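Local coordinates for protein proteasome chaperone 4 (Saccharomyces cerevisiae, PDB 2Z5B) that pairs with a partner chaperone to assist assembly of the yeast 20S proteasome, promoting formation of its alpha-ring, at residues Q21-D33 and K38-E50. Numbering follows the deposited sequence.
Sequences QPTLDVIATLPAD and KIPISLVVGFKQE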
loop_
_atom_site.group_PDB
_atom_site.type_symbol
_atom_site.label_atom_id
_atom_site.label_comp_id
_atom_site.label_asym_id
_atom_site.label_seq_id
_atom_site.Cartn_x
_atom_site.Cartn_y
_atom_site.Cartn_z
ATOM N N GLN A 21 -10.167 8.068 -25.352
ATOM C CA GLN A 21 -9.478 7.224 -24.364
ATOM C C GLN A 21 -9.245 8.021 -23.095
ATOM O O GLN A 21 -8.843 9.185 -23.165
ATOM C CB GLN A 21 -8.129 6.736 -24.883
ATOM C CG GLN A 21 -8.209 5.588 -25.878
ATOM C CD GLN A 21 -7.088 5.652 -26.875
ATOM O OE1 GLN A 21 -6.553 6.729 -27.145
ATOM N NE2 GLN A 21 -6.719 4.503 -27.435
ATOM N N PRO A 22 -9.465 7.386 -21.936
ATOM C CA PRO A 22 -9.406 8.102 -20.678
ATOM C C PRO A 22 -7.975 8.478 -20.313
ATOM O O PRO A 22 -7.028 7.753 -20.625
ATOM C CB PRO A 22 -9.970 7.092 -19.686
ATOM C CG PRO A 22 -9.591 5.775 -20.259
ATOM C CD PRO A 22 -9.761 5.955 -21.733
ATOM N N THR A 23 -7.843 9.633 -19.685
ATOM C CA THR A 23 -6.602 10.077 -19.113
ATOM C C THR A 23 -6.382 9.297 -17.820
ATOM O O THR A 23 -7.325 9.064 -17.073
ATOM C CB THR A 23 -6.698 11.560 -18.795
ATOM O OG1 THR A 23 -7.000 12.267 -19.998
ATOM C CG2 THR A 23 -5.389 12.063 -18.228
ATOM N N LEU A 24 -5.150 8.866 -17.575
ATOM C CA LEU A 24 -4.889 8.048 -16.380
ATOM C C LEU A 24 -4.054 8.821 -15.379
ATOM O O LEU A 24 -3.215 9.639 -15.754
ATOM C CB LEU A 24 -4.180 6.731 -16.754
ATOM C CG LEU A 24 -4.831 5.875 -17.847
ATOM C CD1 LEU A 24 -3.866 4.854 -18.376
ATOM C CD2 LEU A 24 -6.112 5.224 -17.355
ATOM N N ASP A 25 -4.305 8.538 -14.109
ATOM C CA ASP A 25 -3.605 9.115 -12.973
ATOM C C ASP A 25 -2.802 7.999 -12.299
ATOM O O ASP A 25 -3.361 6.961 -11.962
ATOM C CB ASP A 25 -4.658 9.642 -12.008
ATOM C CG ASP A 25 -4.096 10.613 -11.000
ATOM O OD1 ASP A 25 -2.999 11.142 -11.234
ATOM O OD2 ASP A 25 -4.768 10.844 -9.973
ATOM N N VAL A 26 -1.506 8.239 -12.106
ATOM C CA VAL A 26 -0.574 7.224 -11.638
ATOM C C VAL A 26 0.269 7.740 -10.455
ATOM O O VAL A 26 0.747 8.881 -10.468
ATOM C CB VAL A 26 0.365 6.780 -12.799
ATOM C CG1 VAL A 26 1.508 5.908 -12.290
ATOM C CG2 VAL A 26 -0.425 6.050 -13.925
ATOM N N ILE A 27 0.393 6.900 -9.425
ATOM C CA ILE A 27 1.482 7.007 -8.446
ATOM C C ILE A 27 2.237 5.674 -8.494
ATOM O O ILE A 27 1.636 4.621 -8.307
ATOM C CB ILE A 27 0.929 7.230 -7.013
ATOM C CG1 ILE A 27 0.227 8.595 -6.914
ATOM C CG2 ILE A 27 2.044 7.069 -5.929
ATOM C CD1 ILE A 27 -0.761 8.650 -5.784
ATOM N N ALA A 28 3.546 5.716 -8.740
ATOM C CA ALA A 28 4.354 4.503 -8.853
ATOM C C ALA A 28 5.513 4.583 -7.877
ATOM O O ALA A 28 6.211 5.608 -7.833
ATOM C CB ALA A 28 4.895 4.351 -10.288
ATOM N N THR A 29 5.718 3.521 -7.100
ATOM C CA THR A 29 6.917 3.405 -6.273
ATOM C C THR A 29 7.842 2.384 -6.925
ATOM O O THR A 29 7.440 1.248 -7.192
ATOM C CB THR A 29 6.605 3.005 -4.833
ATOM O OG1 THR A 29 5.653 3.924 -4.279
ATOM C CG2 THR A 29 7.910 2.963 -3.988
ATOM N N LEU A 30 9.075 2.819 -7.182
ATOM C CA LEU A 30 10.000 2.132 -8.066
ATOM C C LEU A 30 11.403 2.034 -7.468
ATOM O O LEU A 30 11.825 2.947 -6.744
ATOM C CB LEU A 30 10.099 2.897 -9.398
ATOM C CG LEU A 30 8.823 3.136 -10.214
ATOM C CD1 LEU A 30 9.081 4.072 -11.371
ATOM C CD2 LEU A 30 8.272 1.799 -10.727
ATOM N N PRO A 31 12.126 0.934 -7.760
ATOM C CA PRO A 31 13.568 0.888 -7.474
ATOM C C PRO A 31 14.258 2.030 -8.199
ATOM O O PRO A 31 13.957 2.279 -9.374
ATOM C CB PRO A 31 14.013 -0.451 -8.085
ATOM C CG PRO A 31 12.904 -0.857 -9.008
ATOM C CD PRO A 31 11.655 -0.319 -8.375
ATOM N N ALA A 32 15.150 2.731 -7.502
ATOM C CA ALA A 32 15.892 3.850 -8.097
ATOM C C ALA A 32 16.974 3.336 -9.036
ATOM O O ALA A 32 17.339 4.004 -10.014
ATOM C CB ALA A 32 16.503 4.706 -7.022
ATOM N N ASP A 33 17.468 2.139 -8.720
ATOM C CA ASP A 33 18.521 1.467 -9.466
ATOM C C ASP A 33 17.955 0.140 -9.928
ATOM O O ASP A 33 17.460 -0.640 -9.117
ATOM C CB ASP A 33 19.740 1.239 -8.566
ATOM C CG ASP A 33 19.414 0.401 -7.321
ATOM O OD1 ASP A 33 20.255 -0.445 -6.949
ATOM O OD2 ASP A 33 18.321 0.579 -6.714
ATOM N N LYS A 38 14.915 -7.531 -6.191
ATOM C CA LYS A 38 14.237 -7.716 -4.911
ATOM C C LYS A 38 13.254 -6.611 -4.517
ATOM O O LYS A 38 12.323 -6.853 -3.747
ATOM C CB LYS A 38 15.289 -7.859 -3.809
ATOM C CG LYS A 38 14.862 -8.770 -2.666
ATOM C CD LYS A 38 16.059 -9.231 -1.832
ATOM C CE LYS A 38 15.877 -10.685 -1.357
ATOM N NZ LYS A 38 14.483 -11.000 -0.902
ATOM N N ILE A 39 13.480 -5.402 -5.017
ATOM C CA ILE A 39 12.637 -4.264 -4.676
ATOM C C ILE A 39 11.366 -4.299 -5.533
ATOM O O ILE A 39 11.457 -4.299 -6.757
ATOM C CB ILE A 39 13.397 -2.926 -4.841
ATOM C CG1 ILE A 39 14.531 -2.832 -3.804
ATOM C CG2 ILE A 39 12.433 -1.734 -4.726
ATOM C CD1 ILE A 39 15.510 -1.690 -4.035
ATOM N N PRO A 40 10.189 -4.358 -4.885
ATOM C CA PRO A 40 8.913 -4.423 -5.600
ATOM C C PRO A 40 8.520 -3.120 -6.261
ATOM O O PRO A 40 8.888 -2.054 -5.789
ATOM C CB PRO A 40 7.893 -4.736 -4.495
ATOM C CG PRO A 40 8.699 -5.077 -3.283
ATOM C CD PRO A 40 9.995 -4.398 -3.427
ATOM N N ILE A 41 7.754 -3.217 -7.346
ATOM C CA ILE A 41 7.080 -2.050 -7.913
ATOM C C ILE A 41 5.722 -1.997 -7.232
ATOM O O ILE A 41 5.084 -3.033 -7.030
ATOM C CB ILE A 41 6.900 -2.191 -9.444
ATOM C CG1 ILE A 41 8.240 -2.024 -10.158
ATOM C CG2 ILE A 41 5.907 -1.173 -10.005
ATOM C CD1 ILE A 41 8.227 -2.557 -11.569
ATOM N N SER A 42 5.308 -0.799 -6.822
ATOM C CA SER A 42 3.925 -0.557 -6.417
ATOM C C SER A 42 3.332 0.443 -7.395
ATOM O O SER A 42 3.946 1.479 -7.676
ATOM C CB SER A 42 3.854 0.047 -5.017
ATOM O OG SER A 42 4.320 -0.865 -4.049
ATOM N N LEU A 43 2.156 0.143 -7.917
ATOM C CA LEU A 43 1.489 1.052 -8.843
ATOM C C LEU A 43 0.106 1.345 -8.344
ATOM O O LEU A 43 -0.651 0.422 -8.006
ATOM C CB LEU A 43 1.444 0.476 -10.269
ATOM C CG LEU A 43 0.613 1.258 -11.298
ATOM C CD1 LEU A 43 1.258 2.607 -11.579
ATOM C CD2 LEU A 43 0.469 0.493 -12.590
ATOM N N VAL A 44 -0.210 2.632 -8.229
ATOM C CA VAL A 44 -1.601 3.051 -8.029
ATOM C C VAL A 44 -2.038 3.687 -9.352
ATOM O O VAL A 44 -1.353 4.584 -9.881
ATOM C CB VAL A 44 -1.767 4.044 -6.854
ATOM C CG1 VAL A 44 -3.245 4.390 -6.647
ATOM C CG2 VAL A 44 -1.168 3.450 -5.569
ATOM N N VAL A 45 -3.138 3.191 -9.917
ATOM C CA VAL A 45 -3.594 3.668 -11.232
ATOM C C VAL A 45 -5.120 3.818 -11.267
ATOM O O VAL A 45 -5.835 3.047 -10.654
ATOM C CB VAL A 45 -3.032 2.815 -12.417
ATOM C CG1 VAL A 45 -3.449 1.341 -12.317
ATOM C CG2 VAL A 45 -3.444 3.421 -13.804
ATOM N N GLY A 46 -5.591 4.860 -11.942
ATOM C CA GLY A 46 -7.023 5.112 -12.072
ATOM C C GLY A 46 -7.265 6.130 -13.161
ATOM O O GLY A 46 -6.321 6.638 -13.763
ATOM N N PHE A 47 -8.538 6.431 -13.406
ATOM C CA PHE A 47 -8.879 7.512 -14.309
ATOM C C PHE A 47 -8.643 8.840 -13.607
ATOM O O PHE A 47 -8.593 8.903 -12.380
ATOM C CB PHE A 47 -10.326 7.375 -14.799
ATOM C CG PHE A 47 -10.603 6.078 -15.519
ATOM C CD1 PHE A 47 -9.705 5.580 -16.452
ATOM C CD2 PHE A 47 -11.779 5.378 -15.283
ATOM C CE1 PHE A 47 -9.958 4.378 -17.120
ATOM C CE2 PHE A 47 -12.044 4.190 -15.949
ATOM C CZ PHE A 47 -11.122 3.692 -16.871
ATOM N N LYS A 48 -8.453 9.891 -14.388
ATOM C CA LYS A 48 -8.275 11.217 -13.830
ATOM C C LYS A 48 -9.468 12.099 -14.182
ATOM O O LYS A 48 -9.983 12.046 -15.296
ATOM C CB LYS A 48 -7.010 11.852 -14.386
ATOM C CG LYS A 48 -6.611 13.141 -13.673
ATOM C CD LYS A 48 -5.644 13.981 -14.475
ATOM C CE LYS A 48 -4.642 13.139 -15.201
ATOM N NZ LYS A 48 -4.083 12.032 -14.377
ATOM N N GLN A 49 -9.891 12.910 -13.223
ATOM C CA GLN A 49 -10.869 13.960 -13.465
ATOM C C GLN A 49 -10.198 15.328 -13.264
ATOM O O GLN A 49 -9.365 15.489 -12.374
ATOM C CB GLN A 49 -12.062 13.788 -12.510
ATOM C CG GLN A 49 -13.053 14.943 -12.469
ATOM C CD GLN A 49 -14.414 14.586 -13.019
ATOM O OE1 GLN A 49 -15.337 14.278 -12.263
ATOM N NE2 GLN A 49 -14.549 14.621 -14.346
ATOM N N GLU A 50 -10.544 16.266 -14.150
ATOM C CA GLU A 50 -10.355 17.732 -14.016
ATOM C C GLU A 50 -9.086 18.278 -14.654
ATOM O O GLU A 50 -9.161 18.933 -15.690
ATOM C CB GLU A 50 -10.581 18.260 -12.584
ATOM C CG GLU A 50 -9.324 18.567 -11.778
ATOM C CD GLU A 50 -9.643 18.874 -10.324
ATOM O OE1 GLU A 50 -9.255 18.061 -9.455
ATOM O OE2 GLU A 50 -10.313 19.904 -10.054
#
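Strands 24-31 and 41-47 run antiparallel, their axes at 165°, and the backbones of D25 and G46, I27 and V44, and T29 and S42 each exchange two N-H...O=C bonds. The shortest is V44 N to I27 O, 2.7 Å and nearly straight at 174°. Between these couples, V26 meets V45 on one face, their CG2 methyls side by side 4.0 Å apart, while V26 CG1 presses on L43 CD1 at a tight 3.4 Å. The two strands form a beta hairpin within the mixed sheet, strand 6-13 lying beside 24-31 and strand 115-121 beside 41-47. T29 and S42 share the other face, CB to CB, and both their hydroxyls hydrogen-bond Q41 of the partner subunit YLR021W, so this face looks onto the heterodimer interface. Near the open end, K48 leaves its backbone with CG anti to N (chi1 -170°), then bends at chi3 and chi4 to fold back over strand 24-31. Its NZ drops onto L24 O from above the carbonyl plane (2.9 Å) and makes a salt bridge to D25 OD1 at 3.4 Å. F47 sends its CD1-CE1 side to P22, with P22 CG 3.5 Å from CE1, and receives L24 CD2 at the ring edge; W119 meets the same ring edge-to-face.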